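Local coordinates for CofB (Escherichia coli, PDB 5AX6), which serves as a minor pilin of the type IVb CFA/III pilus of enterotoxigenic bacteria, forming a homotrimer that probably takes part in pilus assembly, at residues Arg84-Arg89 with Pro109-Pro113; Ile350-Phe354 with Phe423-Asn429; Tyr438-Ile444 with Thr456-Phe462. One frame throughout, in Å; residues are numbered along the deposited sequence.

Contact 1: Arg84-Arg89 with Pro109-Pro113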
ATOM      1  N   ARG A  84      16.895   9.335 -38.705  1.00 19.90           N
ATOM      2  CA  ARG A  84      15.818   8.825 -37.862  1.00 19.41           C
ATOM      3  C   ARG A  84      15.914   7.320 -37.631  1.00 19.97           C
ATOM      4  O   ARG A  84      15.513   6.824 -36.571  1.00 19.00           O
ATOM      5  CB  ARG A  84      14.439   9.172 -38.452  1.00 21.63           C
ATOM      6  CG  ARG A  84      13.330   9.036 -37.409  1.00 21.41           C
ATOM      7  CD  ARG A  84      11.927   9.363 -37.943  1.00 17.89           C
ATOM      8  NE  ARG A  84      10.949   9.368 -36.851  1.00 17.60           N
ATOM      9  CZ  ARG A  84      10.664  10.433 -36.114  1.00 22.48           C
ATOM     10  NH1 ARG A  84      11.265  11.591 -36.365  1.00 20.54           N
ATOM     11  NH2 ARG A  84       9.778  10.344 -35.131  1.00 19.47           N
ATOM     12  N   ILE A  85      16.453   6.582 -38.596  1.00 20.89           N
ATOM     13  CA  ILE A  85      16.500   5.127 -38.452  1.00 19.28           C
ATOM     14  C   ILE A  85      17.357   4.680 -37.273  1.00 20.23           C
ATOM     15  O   ILE A  85      17.104   3.632 -36.689  1.00 18.70           O
ATOM     16  CB  ILE A  85      17.010   4.435 -39.738  1.00 26.67           C
ATOM     17  CG1 ILE A  85      18.515   4.610 -39.902  1.00 33.37           C
ATOM     18  CG2 ILE A  85      16.243   4.955 -40.969  1.00 24.92           C
ATOM     19  CD1 ILE A  85      19.107   3.743 -40.996  1.00 40.82           C
ATOM     20  N   PHE A  86      18.341   5.484 -36.887  1.00 18.97           N
ATOM     21  CA  PHE A  86      19.209   5.086 -35.775  1.00 17.87           C
ATOM     22  C   PHE A  86      18.599   5.350 -34.396  1.00 17.13           C
ATOM     23  O   PHE A  86      19.102   4.857 -33.385  1.00 20.60           O
ATOM     24  CB  PHE A  86      20.558   5.802 -35.918  1.00 16.47           C
ATOM     25  CG  PHE A  86      21.230   5.498 -37.222  1.00 24.18           C
ATOM     26  CD1 PHE A  86      21.921   4.310 -37.388  1.00 26.71           C
ATOM     27  CD2 PHE A  86      21.110   6.363 -38.311  1.00 22.28           C
ATOM     28  CE1 PHE A  86      22.521   4.003 -38.598  1.00 30.79           C
ATOM     29  CE2 PHE A  86      21.717   6.051 -39.526  1.00 21.08           C
ATOM     30  CZ  PHE A  86      22.413   4.873 -39.665  1.00 30.55           C
ATOM     31  N   PHE A  87      17.516   6.115 -34.359  1.00 16.95           N
ATOM     32  CA  PHE A  87      16.840   6.421 -33.103  1.00 16.63           C
ATOM     33  C   PHE A  87      15.448   5.812 -33.045  1.00 18.87           C
ATOM     34  O   PHE A  87      14.645   6.157 -32.173  1.00 18.53           O
ATOM     35  CB  PHE A  87      16.762   7.926 -32.907  1.00 17.37           C
ATOM     36  CG  PHE A  87      18.107   8.557 -32.788  1.00 17.86           C
ATOM     37  CD1 PHE A  87      18.764   8.570 -31.565  1.00 25.23           C
ATOM     38  CD2 PHE A  87      18.735   9.091 -33.903  1.00 17.00           C
ATOM     39  CE1 PHE A  87      20.025   9.126 -31.447  1.00 27.04           C
ATOM     40  CE2 PHE A  87      19.996   9.654 -33.802  1.00 21.28           C
ATOM     41  CZ  PHE A  87      20.650   9.670 -32.566  1.00 20.95           C
ATOM     42  N   THR A  88      15.170   4.906 -33.975  1.00 17.69           N
ATOM     43  CA  THR A  88      13.893   4.195 -33.968  1.00 16.38           C
ATOM     44  C   THR A  88      14.129   2.691 -34.099  1.00 18.06           C
ATOM     45  O   THR A  88      15.209   2.268 -34.471  1.00 15.53           O
ATOM     46  CB  THR A  88      12.956   4.689 -35.093  1.00 18.97           C
ATOM     47  OG1 THR A  88      13.650   4.665 -36.348  1.00 17.76           O
ATOM     48  CG2 THR A  88      12.496   6.114 -34.796  1.00 19.47           C
ATOM     49  N   ARG A  89      13.126   1.888 -33.767  1.00 17.10           N
ATOM     50  CA  ARG A  89      13.316   0.436 -33.762  1.00 20.73           C
ATOM     51  C   ARG A  89      13.725  -0.114 -35.121  1.00 20.27           C
ATOM     52  O   ARG A  89      13.219   0.319 -36.157  1.00 20.69           O
ATOM     53  CB  ARG A  89      12.041  -0.270 -33.308  1.00 18.89           C
ATOM     54  CG  ARG A  89      11.646  -0.000 -31.863  1.00 22.13           C
ATOM     55  CD  ARG A  89      10.376  -0.775 -31.494  1.00 21.35           C
ATOM     56  NE  ARG A  89       9.244  -0.417 -32.356  1.00 24.16           N
ATOM     57  CZ  ARG A  89       8.742  -1.197 -33.314  1.00 22.01           C
ATOM     58  NH1 ARG A  89       9.266  -2.393 -33.550  1.00 20.45           N
ATOM     59  NH2 ARG A  89       7.711  -0.776 -34.045  1.00 24.86           N
ATOM     60  N   PRO A 109       8.270   8.014 -32.495  1.00 20.60           N
ATOM     61  CA  PRO A 109       7.533   7.152 -33.431  1.00 23.50           C
ATOM     62  C   PRO A 109       8.368   6.735 -34.642  1.00 22.66           C
ATOM     63  O   PRO A 109       9.232   7.490 -35.086  1.00 19.88           O
ATOM     64  CB  PRO A 109       6.344   8.026 -33.863  1.00 24.24           C
ATOM     65  CG  PRO A 109       6.638   9.415 -33.367  1.00 31.31           C
ATOM     66  CD  PRO A 109       7.549   9.260 -32.186  1.00 21.84           C
ATOM     67  N   CYS A 110       8.107   5.545 -35.173  1.00 20.87           N
ATOM     68  CA  CYS A 110       8.749   5.103 -36.399  1.00 23.92           C
ATOM     69  C   CYS A 110       8.614   6.145 -37.491  1.00 23.39           C
ATOM     70  O   CYS A 110       9.580   6.507 -38.167  1.00 21.27           O
ATOM     71  CB  CYS A 110       8.130   3.783 -36.870  1.00 24.90           C
ATOM     72  SG  CYS A 110       8.447   2.433 -35.716  1.00 30.25           S
ATOM     73  N   GLU A 111       7.393   6.626 -37.653  1.00 23.12           N
ATOM     74  CA  GLU A 111       7.101   7.619 -38.666  1.00 20.84           C
ATOM     75  C   GLU A 111       7.132   8.994 -38.022  1.00 22.62           C
ATOM     76  O   GLU A 111       6.496   9.205 -36.993  1.00 25.43           O
ATOM     77  CB  GLU A 111       5.732   7.323 -39.288  1.00 29.28           C
ATOM     78  CG  GLU A 111       5.300   8.275 -40.371  1.00 34.78           C
ATOM     79  CD  GLU A 111       3.979   7.840 -40.995  1.00 36.40           C
ATOM     80  OE1 GLU A 111       3.516   6.715 -40.689  1.00 31.01           O
ATOM     81  OE2 GLU A 111       3.420   8.625 -41.787  1.00 43.85           O
ATOM     82  N   GLU A 112       7.880   9.925 -38.605  1.00 23.76           N
ATOM     83  CA  GLU A 112       7.848  11.291 -38.100  1.00 25.82           C
ATOM     84  C   GLU A 112       6.418  11.793 -38.122  1.00 27.49           C
ATOM     85  O   GLU A 112       5.704  11.558 -39.095  1.00 27.78           O
ATOM     86  CB  GLU A 112       8.741  12.212 -38.932  1.00 28.55           C
ATOM     87  CG  GLU A 112       8.782  13.655 -38.406  1.00 26.85           C
ATOM     88  CD  GLU A 112       9.571  14.589 -39.309  1.00 35.02           C
ATOM     89  OE1 GLU A 112      10.730  14.921 -38.962  1.00 34.37           O
ATOM     90  OE2 GLU A 112       9.027  14.984 -40.367  1.00 35.70           O
ATOM     91  N   PRO A 113       5.990  12.463 -37.039  1.00 27.05           N
ATOM     92  CA  PRO A 113       4.666  13.089 -36.954  1.00 33.15           C
ATOM     93  C   PRO A 113       4.315  13.861 -38.225  1.00 32.69           C
ATOM     94  O   PRO A 113       5.075  14.721 -38.671  1.00 30.88           O
ATOM     95  CB  PRO A 113       4.805  14.022 -35.752  1.00 32.52           C
ATOM     96  CG  PRO A 113       5.741  13.267 -34.838  1.00 26.69           C
ATOM     97  CD  PRO A 113       6.729  12.564 -35.766  1.00 28.28           C
TER
HETATM   98  O   HOH W   1      12.526  12.756 -38.699  1.00 24.40           O
HETATM   99  O   HOH W   2      12.111   5.552 -38.559  1.00 29.32           O
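The guanidinium of R84 lies flat against the turn that starts at P109, with the CA of E112 resting over the centre of one face, 3.5 Å above the plane. At the edge sits the carbonyl of P109: NE and NH2 both reach P109 O side-on, at 3.1 Å and 2.9 Å, and the oxygen lies nearly within the guanidinium plane. NE also makes a weak bond to C110 O. The length of arginine suits this place, because its chain runs out extended, with CG anti to the backbone N (chi1 -163°), and delivers NE and NH2 to the far segment. The third nitrogen, NH1, forms a salt bridge with E17 of helix 4-25 and shares a water with E112 OE1; R84 NH1 and E112 OE1 are 4.3 Å apart, with the oxygen well out of the guanidinium plane, which leaves attraction between charges but no bond. E112 and R84 cross at about a right angle.

Within 84-89, T88 braces the turn. Its OG1 donates to R84 O (2.9 Å), a carbonyl that F87 N reaches from the opposite face, and a water links the same hydroxyl to C110 O. The methyl CG2 of T88 lies 3.6 Å from P109 O. Farther along, R89 NH2 approaches C110 SG at 3.7 Å, while its charge is met by E102 and D106.

C110 is joined to C92 by a disulfide, and F87 and P113 pack on helix 4-25. The contact thus packs the chain flanking the C92-C110 disulfide loop against the long N-terminal helix that is a hallmark of type IV pilin domains.

Contact 2: Ile350-Phe354 with Phe423-Asn429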
ATOM      1  N   ILE A 350     -27.320 -12.956  20.426  1.00 16.88           N
ATOM      2  CA  ILE A 350     -27.420 -12.966  21.878  1.00 17.03           C
ATOM      3  C   ILE A 350     -28.475 -13.979  22.294  1.00 17.28           C
ATOM      4  O   ILE A 350     -29.569 -13.984  21.743  1.00 17.10           O
ATOM      5  CB  ILE A 350     -27.813 -11.568  22.416  1.00 19.67           C
ATOM      6  CG1 ILE A 350     -26.727 -10.543  22.096  1.00 24.87           C
ATOM      7  CG2 ILE A 350     -28.082 -11.624  23.905  1.00 25.86           C
ATOM      8  CD1 ILE A 350     -27.218  -9.071  22.153  1.00 28.04           C
ATOM      9  N   TYR A 351     -28.148 -14.854  23.242  1.00 15.94           N
ATOM     10  CA  TYR A 351     -29.155 -15.762  23.803  1.00 16.42           C
ATOM     11  C   TYR A 351     -29.772 -15.125  25.047  1.00 18.95           C
ATOM     12  O   TYR A 351     -29.049 -14.656  25.933  1.00 19.86           O
ATOM     13  CB  TYR A 351     -28.542 -17.130  24.154  1.00 15.59           C
ATOM     14  CG  TYR A 351     -29.541 -18.062  24.839  1.00 16.58           C
ATOM     15  CD1 TYR A 351     -30.316 -18.944  24.101  1.00 17.66           C
ATOM     16  CD2 TYR A 351     -29.714 -18.038  26.215  1.00 20.18           C
ATOM     17  CE1 TYR A 351     -31.237 -19.779  24.712  1.00 18.42           C
ATOM     18  CE2 TYR A 351     -30.635 -18.867  26.836  1.00 20.78           C
ATOM     19  CZ  TYR A 351     -31.387 -19.735  26.083  1.00 18.95           C
ATOM     20  OH  TYR A 351     -32.298 -20.568  26.681  1.00 20.83           O
ATOM     21  N   ALA A 352     -31.097 -15.114  25.139  1.00 17.64           N
ATOM     22  CA  ALA A 352     -31.733 -14.563  26.338  1.00 21.42           C
ATOM     23  C   ALA A 352     -33.102 -15.162  26.546  1.00 19.04           C
ATOM     24  O   ALA A 352     -33.814 -15.457  25.587  1.00 16.88           O
ATOM     25  CB  ALA A 352     -31.832 -13.041  26.243  1.00 22.28           C
ATOM     26  N   ALA A 353     -33.450 -15.369  27.809  1.00 19.04           N
ATOM     27  CA  ALA A 353     -34.800 -15.740  28.166  1.00 16.93           C
ATOM     28  C   ALA A 353     -35.503 -14.499  28.718  1.00 20.94           C
ATOM     29  O   ALA A 353     -34.857 -13.559  29.193  1.00 21.42           O
ATOM     30  CB  ALA A 353     -34.800 -16.866  29.181  1.00 17.35           C
ATOM     31  N   PHE A 354     -36.824 -14.470  28.609  1.00 20.28           N
ATOM     32  CA  PHE A 354     -37.600 -13.469  29.331  1.00 21.71           C
ATOM     33  C   PHE A 354     -37.513 -13.832  30.821  1.00 23.71           C
ATOM     34  O   PHE A 354     -37.035 -14.924  31.169  1.00 20.82           O
ATOM     35  CB  PHE A 354     -39.035 -13.424  28.808  1.00 22.98           C
ATOM     36  CG  PHE A 354     -39.124 -13.076  27.341  1.00 21.10           C
ATOM     37  CD1 PHE A 354     -39.113 -11.751  26.927  1.00 19.48           C
ATOM     38  CD2 PHE A 354     -39.190 -14.072  26.384  1.00 19.74           C
ATOM     39  CE1 PHE A 354     -39.179 -11.424  25.582  1.00 18.71           C
ATOM     40  CE2 PHE A 354     -39.254 -13.752  25.034  1.00 19.20           C
ATOM     41  CZ  PHE A 354     -39.255 -12.427  24.632  1.00 18.57           C
ATOM     42  N   PHE A 423     -35.410 -21.178  31.202  1.00 21.30           N
ATOM     43  CA  PHE A 423     -34.468 -21.268  30.089  1.00 22.47           C
ATOM     44  C   PHE A 423     -33.437 -20.142  30.131  1.00 22.03           C
ATOM     45  O   PHE A 423     -32.830 -19.793  29.114  1.00 19.37           O
ATOM     46  CB  PHE A 423     -35.231 -21.267  28.752  1.00 20.14           C
ATOM     47  CG  PHE A 423     -36.152 -22.451  28.575  1.00 21.75           C
ATOM     48  CD1 PHE A 423     -35.822 -23.692  29.112  1.00 22.03           C
ATOM     49  CD2 PHE A 423     -37.335 -22.330  27.866  1.00 17.98           C
ATOM     50  CE1 PHE A 423     -36.664 -24.782  28.959  1.00 22.27           C
ATOM     51  CE2 PHE A 423     -38.194 -23.425  27.692  1.00 22.09           C
ATOM     52  CZ  PHE A 423     -37.863 -24.652  28.248  1.00 24.76           C
ATOM     53  N   SER A 424     -33.206 -19.590  31.316  1.00 18.31           N
ATOM     54  CA  SER A 424     -32.306 -18.453  31.427  1.00 20.49           C
ATOM     55  C   SER A 424     -30.858 -18.819  31.069  1.00 24.26           C
ATOM     56  O   SER A 424     -30.085 -17.952  30.662  1.00 21.93           O
ATOM     57  CB  SER A 424     -32.376 -17.852  32.841  1.00 27.36           C
ATOM     58  OG  SER A 424     -31.889 -18.761  33.807  1.00 30.98           O
ATOM     59  N   SER A 425     -30.496 -20.095  31.215  1.00 25.00           N
ATOM     60  CA  SER A 425     -29.150 -20.561  30.863  1.00 24.85           C
ATOM     61  C   SER A 425     -29.209 -21.697  29.861  1.00 19.72           C
ATOM     62  O   SER A 425     -29.695 -22.780  30.168  1.00 19.40           O
ATOM     63  CB  SER A 425     -28.383 -21.012  32.104  1.00 34.92           C
ATOM     64  OG  SER A 425     -28.288 -19.949  33.035  1.00 39.50           O
ATOM     65  N   LEU A 426     -28.706 -21.434  28.660  1.00 19.03           N
ATOM     66  CA  LEU A 426     -28.790 -22.388  27.561  1.00 19.83           C
ATOM     67  C   LEU A 426     -28.192 -23.760  27.913  1.00 16.18           C
ATOM     68  O   LEU A 426     -28.672 -24.792  27.448  1.00 18.46           O
ATOM     69  CB  LEU A 426     -28.082 -21.803  26.333  1.00 20.73           C
ATOM     70  CG  LEU A 426     -27.976 -22.670  25.076  1.00 17.88           C
ATOM     71  CD1 LEU A 426     -29.365 -23.095  24.577  1.00 17.76           C
ATOM     72  CD2 LEU A 426     -27.178 -21.911  24.008  1.00 15.40           C
ATOM     73  N   ALA A 427     -27.149 -23.772  28.738  1.00 20.76           N
ATOM     74  CA  ALA A 427     -26.487 -25.034  29.083  1.00 22.69           C
ATOM     75  C   ALA A 427     -27.302 -25.877  30.066  1.00 22.38           C
ATOM     76  O   ALA A 427     -27.014 -27.065  30.263  1.00 21.13           O
ATOM     77  CB  ALA A 427     -25.090 -24.766  29.654  1.00 20.56           C
ATOM     78  N   GLY A 428     -28.327 -25.284  30.665  1.00 20.69           N
ATOM     79  CA  GLY A 428     -29.157 -26.022  31.608  1.00 22.20           C
ATOM     80  C   GLY A 428     -30.647 -26.042  31.321  1.00 24.01           C
ATOM     81  O   GLY A 428     -31.449 -26.239  32.244  1.00 22.93           O
ATOM     82  N   ASN A 429     -31.033 -25.879  30.053  1.00 19.27           N
ATOM     83  CA  ASN A 429     -32.455 -25.780  29.705  1.00 22.46           C
ATOM     84  C   ASN A 429     -33.276 -27.038  30.036  1.00 23.30           C
ATOM     85  O   ASN A 429     -34.466 -26.949  30.309  1.00 22.97           O
ATOM     86  CB  ASN A 429     -32.624 -25.442  28.211  1.00 20.41           C
ATOM     87  CG  ASN A 429     -32.420 -23.947  27.916  1.00 22.45           C
ATOM     88  OD1 ASN A 429     -32.332 -23.128  28.833  1.00 21.36           O
ATOM     89  ND2 ASN A 429     -32.361 -23.591  26.627  1.00 20.46           N
TER
HETATM   90  O   HOH W   3     -31.285 -15.165  29.830  1.00 23.94           O
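Y351 carries most of this contact, its ring reaching from strand 341-353 into the loop 423-429. The phenolic OH donates to F423 O at 2.6 Å; the donor lies in the carbonyl plane and on a lone pair, with a C=O...O angle of 142°. F423 O and S424 O lie at the ring edge, near its plane, while L426 covers one face: L426 CB stands 3.9 Å from the ring centroid and only 9° off the normal, a CH-pi contact. Beside it, L426 CD1 touches Y351 CE1 at 3.8 Å. A tyrosine fits because it offers both a broad apolar face for the leucine and a side chain long enough to carry its hydroxyl to the loop backbone.

Two residues on, A353 points the same way, as alternation along a strand requires. Its CB lies 3.5 Å from F423 O and 3.7 Å from S424 CA, and so small a side chain lets the loop come close. A water accepts from A353 N and donates to S424 O, joining the two backbones where no direct bond is made.

Farther out, CG of Y351 stands anti to the backbone N (chi1 176°), which sends the ring across to the loop, and its OH has a second partner in S479 OG. Backbone bonds of A352 with V480 fix the strand against strand 478-487. On the loop's far side, A427 is hydrogen-bonded to N447 and T492 of the second subunit.

A phenylalanine in place of Y351 would probably leave F423 O and the S479 hydroxyl without the group that joins them. The chemistry implies that one short polar bond at the end of an apolar ring joins strand to loop directly, beside a water bridge, with the trimer interface just beyond.

Contact 3: Tyr438-Ile444 with Thr456-Phe462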
ATOM      1  N   TYR A 438     -50.803 -27.723  27.256  1.00 24.58           N
ATOM      2  CA  TYR A 438     -50.775 -27.681  25.796  1.00 26.15           C
ATOM      3  C   TYR A 438     -50.398 -26.280  25.344  1.00 29.75           C
ATOM      4  O   TYR A 438     -50.927 -25.295  25.843  1.00 24.68           O
ATOM      5  CB  TYR A 438     -52.122 -28.059  25.182  1.00 29.17           C
ATOM      6  CG  TYR A 438     -52.732 -29.321  25.734  1.00 30.44           C
ATOM      7  CD1 TYR A 438     -51.939 -30.326  26.270  1.00 28.59           C
ATOM      8  CD2 TYR A 438     -54.107 -29.507  25.719  1.00 29.08           C
ATOM      9  CE1 TYR A 438     -52.504 -31.490  26.785  1.00 34.53           C
ATOM     10  CE2 TYR A 438     -54.681 -30.658  26.236  1.00 33.78           C
ATOM     11  CZ  TYR A 438     -53.875 -31.644  26.764  1.00 36.79           C
ATOM     12  OH  TYR A 438     -54.447 -32.785  27.271  1.00 34.79           O
ATOM     13  N   LEU A 439     -49.478 -26.196  24.397  1.00 24.40           N
ATOM     14  CA  LEU A 439     -49.040 -24.905  23.890  1.00 21.34           C
ATOM     15  C   LEU A 439     -50.034 -24.334  22.873  1.00 24.83           C
ATOM     16  O   LEU A 439     -50.469 -25.042  21.963  1.00 24.85           O
ATOM     17  CB  LEU A 439     -47.658 -25.072  23.252  1.00 23.46           C
ATOM     18  CG  LEU A 439     -46.820 -23.868  22.881  1.00 31.81           C
ATOM     19  CD1 LEU A 439     -46.568 -23.021  24.126  1.00 26.15           C
ATOM     20  CD2 LEU A 439     -45.517 -24.389  22.271  1.00 25.79           C
ATOM     21  N   SER A 440     -50.407 -23.065  23.025  1.00 22.56           N
ATOM     22  CA  SER A 440     -51.163 -22.374  21.978  1.00 25.86           C
ATOM     23  C   SER A 440     -50.210 -21.592  21.076  1.00 26.65           C
ATOM     24  O   SER A 440     -50.551 -21.225  19.942  1.00 26.87           O
ATOM     25  CB  SER A 440     -52.200 -21.432  22.575  1.00 22.21           C
ATOM     26  OG  SER A 440     -53.243 -22.170  23.184  1.00 31.76           O
ATOM     27  N   GLY A 441     -49.019 -21.325  21.599  1.00 24.44           N
ATOM     28  CA  GLY A 441     -48.001 -20.616  20.844  1.00 26.32           C
ATOM     29  C   GLY A 441     -47.522 -19.356  21.531  1.00 25.84           C
ATOM     30  O   GLY A 441     -47.765 -19.154  22.714  1.00 23.19           O
ATOM     31  N   THR A 442     -46.842 -18.496  20.776  1.00 25.03           N
ATOM     32  CA  THR A 442     -46.315 -17.267  21.345  1.00 23.08           C
ATOM     33  C   THR A 442     -46.267 -16.160  20.303  1.00 23.84           C
ATOM     34  O   THR A 442     -45.982 -16.398  19.121  1.00 19.22           O
ATOM     35  CB  THR A 442     -44.897 -17.478  21.946  1.00 24.77           C
ATOM     36  OG1 THR A 442     -44.404 -16.235  22.462  1.00 23.31           O
ATOM     37  CG2 THR A 442     -43.930 -17.978  20.886  1.00 22.20           C
ATOM     38  N   ALA A 443     -46.568 -14.951  20.755  1.00 20.63           N
ATOM     39  CA  ALA A 443     -46.409 -13.759  19.949  1.00 18.46           C
ATOM     40  C   ALA A 443     -45.248 -12.960  20.514  1.00 21.73           C
ATOM     41  O   ALA A 443     -45.290 -12.525  21.667  1.00 22.05           O
ATOM     42  CB  ALA A 443     -47.703 -12.925  19.943  1.00 26.27           C
ATOM     43  N   ILE A 444     -44.206 -12.773  19.707  1.00 17.16           N
ATOM     44  CA  ILE A 444     -43.030 -12.052  20.163  1.00 18.94           C
ATOM     45  C   ILE A 444     -42.949 -10.735  19.412  1.00 19.41           C
ATOM     46  O   ILE A 444     -42.961 -10.701  18.184  1.00 18.84           O
ATOM     47  CB  ILE A 444     -41.740 -12.878  19.970  1.00 15.10           C
ATOM     48  CG1 ILE A 444     -41.809 -14.142  20.848  1.00 21.70           C
ATOM     49  CG2 ILE A 444     -40.526 -12.050  20.369  1.00 17.05           C
ATOM     50  CD1 ILE A 444     -40.829 -15.276  20.462  1.00 18.47           C
ATOM     51  N   THR A 456     -40.706  -8.220  23.974  1.00 16.69           N
ATOM     52  CA  THR A 456     -41.706  -8.767  24.883  1.00 19.23           C
ATOM     53  C   THR A 456     -42.433  -9.902  24.207  1.00 20.15           C
ATOM     54  O   THR A 456     -42.318 -10.077  22.996  1.00 20.03           O
ATOM     55  CB  THR A 456     -42.731  -7.716  25.309  1.00 20.28           C
ATOM     56  OG1 THR A 456     -43.373  -7.192  24.134  1.00 22.27           O
ATOM     57  CG2 THR A 456     -42.047  -6.596  26.071  1.00 19.71           C
ATOM     58  N   ALA A 457     -43.190 -10.664  24.986  1.00 18.20           N
ATOM     59  CA  ALA A 457     -43.848 -11.849  24.463  1.00 21.14           C
ATOM     60  C   ALA A 457     -45.060 -12.235  25.286  1.00 20.93           C
ATOM     61  O   ALA A 457     -45.047 -12.120  26.516  1.00 22.33           O
ATOM     62  CB  ALA A 457     -42.858 -13.023  24.419  1.00 20.58           C
ATOM     63  N   THR A 458     -46.102 -12.709  24.614  1.00 19.53           N
ATOM     64  CA  THR A 458     -47.168 -13.414  25.320  1.00 20.70           C
ATOM     65  C   THR A 458     -47.167 -14.866  24.868  1.00 27.51           C
ATOM     66  O   THR A 458     -46.812 -15.161  23.728  1.00 26.23           O
ATOM     67  CB  THR A 458     -48.561 -12.789  25.069  1.00 23.54           C
ATOM     68  OG1 THR A 458     -48.841 -12.802  23.665  1.00 25.91           O
ATOM     69  CG2 THR A 458     -48.592 -11.354  25.569  1.00 25.72           C
ATOM     70  N   MET A 459     -47.556 -15.764  25.770  1.00 22.79           N
ATOM     71  CA  MET A 459     -47.700 -17.178  25.454  1.00 24.06           C
ATOM     72  C   MET A 459     -49.072 -17.656  25.900  1.00 25.69           C
ATOM     73  O   MET A 459     -49.501 -17.343  27.004  1.00 27.96           O
ATOM     74  CB  MET A 459     -46.616 -18.017  26.148  1.00 24.83           C
ATOM     75  CG  MET A 459     -46.719 -19.529  25.874  1.00 29.77           C
ATOM     76  SD  MET A 459     -45.596 -20.524  26.893  1.00 31.60           S
ATOM     77  CE  MET A 459     -44.145 -19.486  26.799  1.00 21.96           C
ATOM     78  N   GLY A 460     -49.743 -18.420  25.047  1.00 21.98           N
ATOM     79  CA  GLY A 460     -50.995 -19.061  25.407  1.00 28.54           C
ATOM     80  C   GLY A 460     -50.760 -20.501  25.808  1.00 25.35           C
ATOM     81  O   GLY A 460     -50.081 -21.248  25.103  1.00 23.68           O
ATOM     82  N   VAL A 461     -51.323 -20.894  26.950  1.00 26.53           N
ATOM     83  CA  VAL A 461     -51.166 -22.247  27.469  1.00 24.62           C
ATOM     84  C   VAL A 461     -52.495 -22.763  28.026  1.00 30.27           C
ATOM     85  O   VAL A 461     -53.197 -22.040  28.728  1.00 27.37           O
ATOM     86  CB  VAL A 461     -50.081 -22.296  28.573  1.00 23.88           C
ATOM     87  CG1 VAL A 461     -50.106 -23.636  29.316  1.00 23.21           C
ATOM     88  CG2 VAL A 461     -48.683 -22.025  27.971  1.00 23.11           C
ATOM     89  N   PHE A 462     -52.843 -23.998  27.689  1.00 25.22           N
ATOM     90  CA  PHE A 462     -53.994 -24.646  28.307  1.00 29.87           C
ATOM     91  C   PHE A 462     -53.529 -25.653  29.341  1.00 28.87           C
ATOM     92  O   PHE A 462     -52.720 -26.521  29.041  1.00 28.84           O
ATOM     93  CB  PHE A 462     -54.873 -25.344  27.268  1.00 24.87           C
ATOM     94  CG  PHE A 462     -56.048 -26.076  27.876  1.00 30.68           C
ATOM     95  CD1 PHE A 462     -57.141 -25.374  28.357  1.00 35.29           C
ATOM     96  CD2 PHE A 462     -56.043 -27.458  27.985  1.00 31.89           C
ATOM     97  CE1 PHE A 462     -58.218 -26.042  28.927  1.00 38.69           C
ATOM     98  CE2 PHE A 462     -57.118 -28.133  28.548  1.00 34.99           C
ATOM     99  CZ  PHE A 462     -58.203 -27.423  29.021  1.00 38.16           C
TER
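Y438 and F462 bring their rings together through different first torsions: CG of Y438 sits beside the backbone N (chi1 -49°), that of F462 opposite it (chi1 178°). The side chains thus run alongside each other, Y438 CD2 touching the rim of the phenylalanine at F462 CD2, 3.6 Å away. T442, with OG1 beside its own carbonyl carbon (chi1 178°), donates to T458 O at 2.9 Å from above the carbonyl plane. A443 N reaches the same oxygen within that plane at 3.0 Å, so one acceptor serves two donors.

L439, T442, I444 and M459 share one face of the sheet, where L439 CD1 meets M459 SD at 3.9 Å; this apolar face packs on strands 398-409 and 478-487. Midway, S440 and G441 stand opposite G460: S440 N bonds G460 O, and G460 N bonds G441 O. Glycine suits both places, since a CB on G460 would collide with S440 CB and one on G441 would strike the preceding carbonyl.

G441 and T442 also pair with a strand of the third subunit, and Y438 meets Y438 of both neighbours. Within the chain this is an antiparallel beta hairpin with a beta bulge at S440-G441, at a trimer interface.

Overall arrangement
The three contacts follow one another along the chain, each closing before the next opens. Contact 1 belongs to the pilin domain, in the loop between strands 75-76 and 121-130. Contacts 2, on strand 341-353, and 3, in the hairpin 438-448/452-463, fall in the C-terminal domain on the opposite side of the chain's centre; their centres lie about 82 and 88 Å from that of contact 1. They are only about 17 Å apart, centre to centre, and meet where the F354 ring packs on T456 and A457. Both touch the second subunit, and contact 3 also meets the third, whereas contact 1 touches no other chain, so the trimer-forming contacts described here are those of the C-terminal domain.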